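PDB 3TRC: phosphoenolpyruvate-protein phosphotransferase from Coxiella burnetii, which probably transfers the phosphoryl group of phosphoenolpyruvate to a histidine of a carrier protein, and is represented here by its GAF domain. Local coordinates for residues 15-20 and 27-32; 32-37 and 130-135; 45-50 and 157-162; 114-119 and 146-151. One frame throughout, in Å; residues are numbered along the deposited sequence. Where two conformers were deposited one is given.

How the contacts relate
All four contacts join parts of one GAF domain, in which helices 23-37 and 142-164 pack on one antiparallel sheet, and helix 3-19 lies against both of them. Contact 1 pairs the first two helices; contact 2 continues along helix 23-37, sharing Val32, and brings it to strand 125-134. Contacts 3 and 4 both set helix 142-164 against the sheet, at strands 42-49 and 114-122, with centres about 16 Å apart. Contacts 2 and 4 lie closest, about 10 Å between centres, on neighbouring strands; contacts 2 and 3 are about 19 Å apart. Contact 1 closes first along the chain, whereas contact 2 alternates with contacts 3 and 4, tying early and late segments into one core.

Contact 1 (15-20 and 27-32); sequences QEVNAA and LKLVVV
Leu29 of one helix packs against Glu16 and Val17 of the other, between two nearly antiparallel helical segments whose axes come within 9.7 Å at 162°. Leu29 extends a methyl across the base of the acidic side chain: its CD1 lies 3.4 Å from Glu16 CB and equally 3.4 Å from the backbone O of Glu16. With CG anti to the backbone N (chi1 171°), Leu29 sends its isobutyl group out from helix 23-37 to the neighbouring helix. Leu29 CD2 sits 3.8 Å from Glu16 OE1 and 4.2 Å from Val17 CG2. Beside this pair the buried Val17 and Val30 meet through one methyl each, Val17 CG2 to Val30 CG2 at 3.7 Å.

The polar part involves the same glutamate. Its CB packs on Leu29, and the chain, extended beyond CG, carries OE1 to a salt bridge with Arg33, one turn further along the second helix.

Helix 142-164 adjoins both valines, His154 touching Val17 and Leu155 touching Val30. On its other side, segment 15-20 meets Ile153 and Gln123 of the second subunit. Two antiparallel helices joined by a short connection in this way form a helical hairpin, whose second helix, 23-37, belongs to the GAF domain and packs on its sheet.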
# COMPACT_ATOMS: atom_id res chain seq x y z
N GLN A 15 0.03 1.68 -7.29
CA GLN A 15 -0.56 1.40 -8.60
C GLN A 15 0.46 0.77 -9.55
O GLN A 15 0.21 -0.28 -10.14
CB GLN A 15 -1.08 2.70 -9.22
CG GLN A 15 -1.77 2.52 -10.55
CD GLN A 15 -3.24 2.21 -10.38
OE1 GLN A 15 -3.63 1.07 -10.14
NE2 GLN A 15 -4.08 3.24 -10.50
N GLU A 16 1.60 1.43 -9.69
CA GLU A 16 2.63 0.96 -10.61
C GLU A 16 3.24 -0.39 -10.20
O GLU A 16 3.52 -1.22 -11.06
CB GLU A 16 3.73 2.02 -10.77
CG GLU A 16 3.34 3.21 -11.65
CD GLU A 16 4.49 4.18 -11.87
OE1 GLU A 16 5.36 4.29 -10.98
OE2 GLU A 16 4.52 4.83 -12.93
N VAL A 17 3.42 -0.60 -8.90
CA VAL A 17 3.95 -1.88 -8.42
C VAL A 17 3.00 -3.03 -8.73
O VAL A 17 3.41 -4.07 -9.23
CB VAL A 17 4.26 -1.86 -6.91
CG1 VAL A 17 4.60 -3.27 -6.41
CG2 VAL A 17 5.40 -0.90 -6.61
N ASN A 18 1.72 -2.83 -8.45
CA ASN A 18 0.75 -3.89 -8.71
C ASN A 18 0.55 -4.17 -10.20
O ASN A 18 0.14 -5.25 -10.58
CB ASN A 18 -0.58 -3.61 -8.01
CG ASN A 18 -0.54 -3.96 -6.54
OD1 ASN A 18 0.38 -4.65 -6.08
ND2 ASN A 18 -1.52 -3.50 -5.79
N ALA A 19 0.87 -3.18 -11.04
CA ALA A 19 0.75 -3.33 -12.49
C ALA A 19 2.02 -3.88 -13.14
O ALA A 19 2.02 -4.26 -14.31
CB ALA A 19 0.36 -2.01 -13.13
N ALA A 20 3.11 -3.92 -12.38
CA ALA A 20 4.36 -4.46 -12.89
C ALA A 20 4.20 -5.93 -13.28
O ALA A 20 3.56 -6.70 -12.57
CB ALA A 20 5.47 -4.30 -11.85
N LEU A 27 10.78 -3.89 -8.51
CA LEU A 27 11.89 -3.40 -7.72
C LEU A 27 12.58 -2.23 -8.42
O LEU A 27 12.92 -1.23 -7.80
CB LEU A 27 12.91 -4.52 -7.47
CG LEU A 27 12.35 -5.77 -6.78
CD1 LEU A 27 13.47 -6.77 -6.50
CD2 LEU A 27 11.63 -5.39 -5.50
N LYS A 28 12.76 -2.36 -9.73
CA LYS A 28 13.48 -1.33 -10.48
C LYS A 28 12.65 -0.05 -10.53
O LYS A 28 13.19 1.05 -10.50
CB LYS A 28 13.83 -1.83 -11.88
CG LYS A 28 14.73 -3.06 -11.85
CD LYS A 28 15.52 -3.24 -13.12
CE LYS A 28 16.56 -4.34 -12.93
NZ LYS A 28 17.23 -4.23 -11.59
N LEU A 29 11.34 -0.22 -10.59
CA LEU A 29 10.41 0.90 -10.62
C LEU A 29 10.49 1.67 -9.32
O LEU A 29 10.55 2.91 -9.30
CB LEU A 29 9.00 0.35 -10.84
CG LEU A 29 7.72 1.17 -10.75
CD1 LEU A 29 6.58 0.33 -11.30
CD2 LEU A 29 7.42 1.60 -9.33
N VAL A 30 10.49 0.93 -8.21
CA VAL A 30 10.53 1.52 -6.88
C VAL A 30 11.78 2.37 -6.62
O VAL A 30 11.67 3.50 -6.15
CB VAL A 30 10.34 0.44 -5.80
CG1 VAL A 30 10.62 1.00 -4.42
CG2 VAL A 30 8.92 -0.13 -5.89
N VAL A 31 12.97 1.86 -6.93
CA VAL A 31 14.17 2.63 -6.63
C VAL A 31 14.23 3.93 -7.43
O VAL A 31 14.69 4.97 -6.94
CB VAL A 31 15.47 1.79 -6.80
CG1 VAL A 31 15.42 0.57 -5.89
CG2 VAL A 31 15.68 1.38 -8.25
N VAL A 32 13.73 3.89 -8.66
CA VAL A 32 13.71 5.08 -9.51
C VAL A 32 12.68 6.08 -8.98
O VAL A 32 12.98 7.27 -8.84
CB VAL A 32 13.38 4.73 -10.98
CG1 VAL A 32 13.09 6.00 -11.77
CG2 VAL A 32 14.53 3.96 -11.61

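Contact 2 (32-37 and 130-135); sequences VRLCEA and LVIQQL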
# COMPACT_ATOMS: atom_id res chain seq x y z
N VAL A 32 13.73 3.89 -8.66
CA VAL A 32 13.71 5.08 -9.51
C VAL A 32 12.68 6.08 -8.98
O VAL A 32 12.98 7.27 -8.84
CB VAL A 32 13.38 4.73 -10.98
CG1 VAL A 32 13.09 6.00 -11.77
CG2 VAL A 32 14.53 3.96 -11.61
N ARG A 33 11.48 5.58 -8.68
CA ARG A 33 10.38 6.44 -8.24
C ARG A 33 10.70 7.12 -6.92
O ARG A 33 10.41 8.30 -6.74
CB ARG A 33 9.08 5.64 -8.13
CG ARG A 33 8.48 5.23 -9.46
CD ARG A 33 8.18 6.43 -10.34
NE ARG A 33 7.48 6.05 -11.56
CZ ARG A 33 7.62 6.67 -12.73
NH1 ARG A 33 8.44 7.71 -12.84
NH2 ARG A 33 6.94 6.26 -13.79
N LEU A 34 11.26 6.37 -5.98
CA LEU A 34 11.63 6.94 -4.69
C LEU A 34 12.58 8.11 -4.87
O LEU A 34 12.38 9.18 -4.29
CB LEU A 34 12.26 5.89 -3.77
CG LEU A 34 11.28 5.01 -3.00
CD1 LEU A 34 11.99 4.14 -1.98
CD2 LEU A 34 10.27 5.88 -2.33
N CYS A 35 13.61 7.92 -5.68
CA CYS A 35 14.58 8.99 -5.91
C CYS A 35 13.93 10.21 -6.54
O CYS A 35 14.25 11.34 -6.18
CB CYS A 35 15.75 8.49 -6.76
SG CYS A 35 16.87 7.46 -5.81
N GLU A 36 13.03 9.98 -7.49
CA GLU A 36 12.36 11.09 -8.16
C GLU A 36 11.41 11.83 -7.23
O GLU A 36 11.31 13.06 -7.29
CB GLU A 36 11.55 10.57 -9.36
CG GLU A 36 12.38 10.07 -10.51
CD GLU A 36 11.52 9.41 -11.58
OE1 GLU A 36 10.43 8.90 -11.24
OE2 GLU A 36 11.94 9.39 -12.75
N ALA A 37 10.70 11.08 -6.40
CA ALA A 37 9.52 11.60 -5.71
C ALA A 37 9.76 12.16 -4.31
O ALA A 37 9.08 13.10 -3.90
CB ALA A 37 8.42 10.53 -5.67
N LEU A 130 15.72 -2.07 2.23
CA LEU A 130 15.58 -0.92 1.34
C LEU A 130 16.46 0.20 1.88
O LEU A 130 16.37 0.55 3.05
CB LEU A 130 14.11 -0.48 1.28
CG LEU A 130 13.77 0.79 0.50
CD1 LEU A 130 13.96 0.53 -0.98
CD2 LEU A 130 12.34 1.24 0.79
N VAL A 131 17.33 0.74 1.03
CA VAL A 131 18.30 1.74 1.47
C VAL A 131 18.14 3.01 0.65
O VAL A 131 18.30 2.99 -0.57
CB VAL A 131 19.75 1.25 1.34
CG1 VAL A 131 20.72 2.36 1.76
CG2 VAL A 131 19.99 -0.00 2.17
N ILE A 132 17.84 4.11 1.34
CA ILE A 132 17.66 5.40 0.68
C ILE A 132 18.76 6.35 1.16
O ILE A 132 19.04 6.44 2.35
CB ILE A 132 16.27 6.01 0.99
CG1 ILE A 132 15.15 5.00 0.68
CG2 ILE A 132 16.05 7.28 0.19
CD1 ILE A 132 14.70 4.18 1.89
N GLN A 133 19.41 7.04 0.23
CA GLN A 133 20.53 7.90 0.60
C GLN A 133 20.42 9.25 -0.07
O GLN A 133 19.79 9.39 -1.12
CB GLN A 133 21.85 7.24 0.21
CG GLN A 133 22.02 5.82 0.75
CD GLN A 133 23.31 5.16 0.31
OE1 GLN A 133 23.34 4.42 -0.68
NE2 GLN A 133 24.39 5.43 1.03
N GLN A 134 21.01 10.26 0.54
CA GLN A 134 21.07 11.57 -0.09
C GLN A 134 22.39 12.25 0.22
O GLN A 134 23.06 11.93 1.20
CB GLN A 134 19.88 12.45 0.33
CG GLN A 134 19.69 12.61 1.82
CD GLN A 134 18.31 13.12 2.17
OE1 GLN A 134 17.47 13.32 1.30
NE2 GLN A 134 18.07 13.34 3.46
N LEU A 135 22.76 13.19 -0.64
CA LEU A 135 24.01 13.93 -0.49
C LEU A 135 23.97 14.87 0.72
O LEU A 135 24.99 15.06 1.38
CB LEU A 135 24.30 14.71 -1.77
CG LEU A 135 24.49 13.87 -3.03
CD1 LEU A 135 24.35 14.72 -4.28
CD2 LEU A 135 25.83 13.14 -3.00
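Leu34 has CG anti to its carbonyl carbon (chi1 -83°), which swings the isobutyl group off helix 23-37 and toward the sheet. Leu130 takes the other course: CG anti to the backbone N (chi1 175°) lifts its methyls from strand 125-134 to meet Leu34. The two side chains therefore approach tip to tip, Leu34 CD1 facing Leu130 CD2 at 4.0 Å. The same Leu34 CD1 lies 4.2 Å from Ile132 CG1, so one methyl touches two side chains two residues apart, on the same helix-facing side of the strand. Leu34 was deposited in two conformers, and these distances belong to one of them.

The surrounding groups continue the apolar layer. Cys43 of the adjacent strand touches Leu34, Leu130 and Ile132, while Phe147 and Leu151 of helix 142-164 flank Leu34. Cys35, next along the helix, is disulfide-bonded to Cys43, a covalent link between helix 23-37 and strand 42-49 beside this contact.

Away from the strand, Arg33 and Glu36 pair along the helix. Arg33 NH1 donates to Glu36 OE1 across 2.8 Å, with an N-H...O angle of 152°. The carboxylate receives it through its syn lone pair, and the oxygen lies at the edge of the guanidinium, in its plane, giving a bridge across nearly one helical turn.

Between helix and strand the chemistry is the packing and burial of methyl and methylene groups, a contact without directionality that rests on shape and the exclusion of water.

Contact 3 (45-50 and 157-162); sequences LFICDD and AEIAHA
Ile159 reaches from helix 142-164 to Ile47 and Leu45 of strand 42-49, and its atoms meet them progressively toward the tip. Ile159 CB faces the strand but stays back, 5.0 Å from Ile47 CD1. On the shorter branch, Ile159 CG2 comes closer, 4.4 Å from Ile47 CD1, and lies beside that methyl. On the longer branch, Ile159 CG1 is anti to the carbonyl carbon (chi1 -61°) and stands 4.3 Å from the same Ile47 CD1. The chain then runs on fully extended (chi2 174°), which carries CD1 to the far end of the group. There Ile159 CD1 makes the nearest approaches: 4.1 Å to Ile47 CD1, 4.2 Å to Ile47 CG1 and, more loosely, 4.5 Å to Leu45 CD2. The two isoleucines thus meet end to end, with Leu45 beside the tip.

Leu45 and Ile47 alternate along the strand with Phe46, whose CB bond points away from the helix, so the strand gives one face to this layer and the other to the opposite side of the sheet. Here the C-terminal helix of the GAF domain packs against a central strand of the antiparallel sheet. Leu27 of helix 23-37 also rests on Leu45 and Ile47, and Leu127 of the neighbouring strand 125-134 touches Ile159.

Farther round the helix, away from the strand, His161 meets His161 of the second subunit with ring planes about 85° apart, and Ala157 packs on Asn18 of that subunit.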
# COMPACT_ATOMS: atom_id res chain seq x y z
N LEU A 45 17.84 -1.72 -3.32
CA LEU A 45 17.04 -2.77 -2.72
C LEU A 45 17.87 -4.05 -2.71
O LEU A 45 18.38 -4.47 -3.74
CB LEU A 45 15.74 -2.96 -3.51
CG LEU A 45 14.63 -3.74 -2.81
CD1 LEU A 45 13.27 -3.37 -3.38
CD2 LEU A 45 14.87 -5.24 -2.90
N PHE A 46 18.02 -4.62 -1.52
CA PHE A 46 18.79 -5.84 -1.33
C PHE A 46 17.84 -6.96 -0.97
O PHE A 46 16.86 -6.74 -0.25
CB PHE A 46 19.79 -5.68 -0.19
CG PHE A 46 20.91 -4.72 -0.48
CD1 PHE A 46 20.75 -3.36 -0.25
CD2 PHE A 46 22.13 -5.18 -0.97
CE1 PHE A 46 21.79 -2.47 -0.50
CE2 PHE A 46 23.16 -4.30 -1.23
CZ PHE A 46 23.00 -2.95 -1.00
N ILE A 47 18.13 -8.16 -1.45
CA ILE A 47 17.34 -9.32 -1.05
C ILE A 47 18.23 -10.32 -0.32
O ILE A 47 19.39 -10.51 -0.68
CB ILE A 47 16.66 -9.97 -2.27
CG1 ILE A 47 15.64 -9.00 -2.87
CG2 ILE A 47 15.96 -11.26 -1.87
CD1 ILE A 47 14.72 -9.63 -3.90
N CYS A 48 17.69 -10.93 0.74
CA CYS A 48 18.45 -11.91 1.51
C CYS A 48 18.74 -13.17 0.71
O CYS A 48 17.85 -13.73 0.05
CB CYS A 48 17.69 -12.31 2.77
SG CYS A 48 17.47 -10.97 3.93
N ASP A 49 19.99 -13.62 0.78
CA ASP A 49 20.41 -14.91 0.23
C ASP A 49 20.78 -15.75 1.45
O ASP A 49 21.93 -15.75 1.88
CB ASP A 49 21.62 -14.72 -0.69
CG ASP A 49 22.06 -16.01 -1.36
OD1 ASP A 49 21.53 -17.09 -1.02
OD2 ASP A 49 22.96 -15.95 -2.23
N ASP A 50 19.79 -16.44 2.01
CA ASP A 50 19.98 -17.12 3.29
C ASP A 50 21.03 -18.22 3.25
O ASP A 50 21.73 -18.43 4.24
CB ASP A 50 18.64 -17.63 3.83
CG ASP A 50 17.70 -16.50 4.23
OD1 ASP A 50 18.19 -15.45 4.68
OD2 ASP A 50 16.47 -16.67 4.11
N ALA A 157 5.59 -8.27 0.44
CA ALA A 157 4.57 -9.14 -0.13
C ALA A 157 4.94 -9.56 -1.54
O ALA A 157 4.76 -10.71 -1.93
CB ALA A 157 3.21 -8.44 -0.13
N GLU A 158 5.47 -8.62 -2.32
CA GLU A 158 5.87 -8.91 -3.69
C GLU A 158 7.02 -9.91 -3.74
O GLU A 158 7.02 -10.83 -4.56
CB GLU A 158 6.22 -7.61 -4.43
CG GLU A 158 5.04 -6.64 -4.51
CD GLU A 158 3.89 -7.18 -5.36
OE1 GLU A 158 4.17 -7.64 -6.49
OE2 GLU A 158 2.73 -7.15 -4.91
N ILE A 159 8.01 -9.74 -2.87
CA ILE A 159 9.11 -10.69 -2.79
C ILE A 159 8.63 -12.08 -2.32
O ILE A 159 9.02 -13.10 -2.88
CB ILE A 159 10.22 -10.17 -1.86
CG1 ILE A 159 10.77 -8.85 -2.43
CG2 ILE A 159 11.31 -11.22 -1.68
CD1 ILE A 159 11.78 -8.15 -1.54
N ALA A 160 7.78 -12.10 -1.30
CA ALA A 160 7.25 -13.36 -0.80
C ALA A 160 6.46 -14.09 -1.88
O ALA A 160 6.55 -15.32 -2.01
CB ALA A 160 6.39 -13.13 0.43
N HIS A 161 5.70 -13.34 -2.67
CA HIS A 161 4.88 -13.94 -3.72
C HIS A 161 5.77 -14.53 -4.81
O HIS A 161 5.52 -15.64 -5.28
CB HIS A 161 3.92 -12.90 -4.31
CG HIS A 161 3.03 -13.45 -5.38
ND1 HIS A 161 3.14 -13.06 -6.70
CD2 HIS A 161 2.03 -14.35 -5.33
CE1 HIS A 161 2.23 -13.70 -7.42
NE2 HIS A 161 1.54 -14.49 -6.61
N ALA A 162 6.80 -13.79 -5.20
CA ALA A 162 7.76 -14.28 -6.19
C ALA A 162 8.43 -15.57 -5.72
O ALA A 162 8.58 -16.52 -6.50
CB ALA A 162 8.81 -13.22 -6.48

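Contact 4 (114-119 and 146-151); sequences GFLGIP and AFCVTL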
# COMPACT_ATOMS: atom_id res chain seq x y z
N GLY A 114 23.01 11.58 4.37
CA GLY A 114 21.69 11.20 4.86
C GLY A 114 21.40 9.76 4.49
O GLY A 114 21.72 9.33 3.38
N PHE A 115 20.79 9.02 5.40
CA PHE A 115 20.62 7.57 5.25
C PHE A 115 19.30 7.10 5.88
O PHE A 115 18.99 7.44 7.02
CB PHE A 115 21.79 6.84 5.93
CG PHE A 115 21.70 5.33 5.92
CD1 PHE A 115 20.99 4.65 6.91
CD2 PHE A 115 22.38 4.59 4.96
CE1 PHE A 115 20.94 3.26 6.91
CE2 PHE A 115 22.32 3.20 4.96
CZ PHE A 115 21.60 2.53 5.94
N LEU A 116 18.53 6.34 5.12
CA LEU A 116 17.37 5.66 5.69
C LEU A 116 17.40 4.21 5.26
O LEU A 116 17.27 3.89 4.08
CB LEU A 116 16.06 6.31 5.23
CG LEU A 116 14.77 5.65 5.72
CD1 LEU A 116 14.72 5.59 7.24
CD2 LEU A 116 13.55 6.39 5.17
N GLY A 117 17.61 3.32 6.24
CA GLY A 117 17.62 1.89 5.97
C GLY A 117 16.41 1.25 6.59
O GLY A 117 16.12 1.45 7.77
N ILE A 118 15.68 0.49 5.78
CA ILE A 118 14.39 -0.07 6.19
C ILE A 118 14.34 -1.57 5.96
O ILE A 118 14.58 -2.05 4.85
CB ILE A 118 13.25 0.62 5.41
CG1 ILE A 118 13.22 2.11 5.77
CG2 ILE A 118 11.92 -0.04 5.68
CD1 ILE A 118 12.05 2.82 5.20
N PRO A 119 14.02 -2.33 7.01
CA PRO A 119 13.95 -3.78 6.84
C PRO A 119 12.70 -4.16 6.07
O PRO A 119 11.63 -3.58 6.27
CB PRO A 119 13.87 -4.29 8.29
CG PRO A 119 13.23 -3.18 9.04
CD PRO A 119 13.70 -1.91 8.39
N ALA A 146 7.64 7.14 7.15
CA ALA A 146 6.35 6.45 7.13
C ALA A 146 6.00 5.96 5.72
O ALA A 146 5.52 4.84 5.53
CB ALA A 146 5.25 7.36 7.67
N PHE A 147 6.26 6.81 4.74
CA PHE A 147 6.06 6.46 3.34
C PHE A 147 6.90 5.24 2.96
O PHE A 147 6.39 4.27 2.40
CB PHE A 147 6.44 7.64 2.46
CG PHE A 147 6.55 7.30 1.01
CD1 PHE A 147 5.41 7.19 0.23
CD2 PHE A 147 7.78 7.08 0.43
CE1 PHE A 147 5.51 6.88 -1.10
CE2 PHE A 147 7.88 6.77 -0.90
CZ PHE A 147 6.74 6.66 -1.67
N CYS A 148 8.18 5.30 3.27
CA CYS A 148 9.10 4.22 2.91
C CYS A 148 8.79 2.91 3.64
O CYS A 148 8.92 1.82 3.08
CB CYS A 148 10.55 4.65 3.14
SG CYS A 148 11.19 5.88 1.99
N VAL A 149 8.40 3.01 4.91
CA VAL A 149 8.05 1.83 5.69
C VAL A 149 6.79 1.19 5.13
O VAL A 149 6.73 -0.03 4.94
CB VAL A 149 7.86 2.17 7.18
CG1 VAL A 149 7.16 1.03 7.91
CG2 VAL A 149 9.21 2.48 7.81
N THR A 150 5.78 2.01 4.86
CA THR A 150 4.53 1.51 4.30
C THR A 150 4.79 0.83 2.97
O THR A 150 4.24 -0.24 2.68
CB THR A 150 3.50 2.66 4.14
OG1 THR A 150 3.28 3.27 5.41
CG2 THR A 150 2.19 2.13 3.61
N LEU A 151 5.66 1.43 2.17
CA LEU A 151 6.06 0.87 0.89
C LEU A 151 6.76 -0.49 1.05
O LEU A 151 6.50 -1.42 0.29
CB LEU A 151 6.97 1.84 0.15
CG LEU A 151 7.44 1.44 -1.25
CD1 LEU A 151 6.24 1.21 -2.16
CD2 LEU A 151 8.37 2.49 -1.81
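Ile118 is the main bump of the strand, and its terminal methyl faces helix 142-164 at Cys148 and Val149. CG1 is anti to the carbonyl carbon, and CD1 extends beyond it (chi2 -173°), which turns the methyl to the helix. Ile118 CD1 rests 3.7 Å from Val149 N and 3.9 Å from Val149 CG2, so backbone and valine methyl together form the shallow seat on which it lies. Cys148 lies next to this methyl too, but their modelled separation is too short and is doubtful.

Leu116 fits beside it: Leu116 CD2 lies 4.0 Å from Cys148 SG, and the sulfur lies against this methyl. Leu116 and Ile118, two residues apart on one face, both meet Cys148. The segment axes run 8.8 Å apart at 29°, in the alpha-on-beta packing of the GAF core. Ile132 of strand 125-134 also touches Cys148 and Leu116.

Across the helix, Thr150 OG1 donates to Ala146 O at 2.7 Å, coming from the opposite face of that carbonyl to Thr150 N, which also binds it. Val149 and Thr150 pack on Arg11 of the second subunit, and Ala146 on its Leu7.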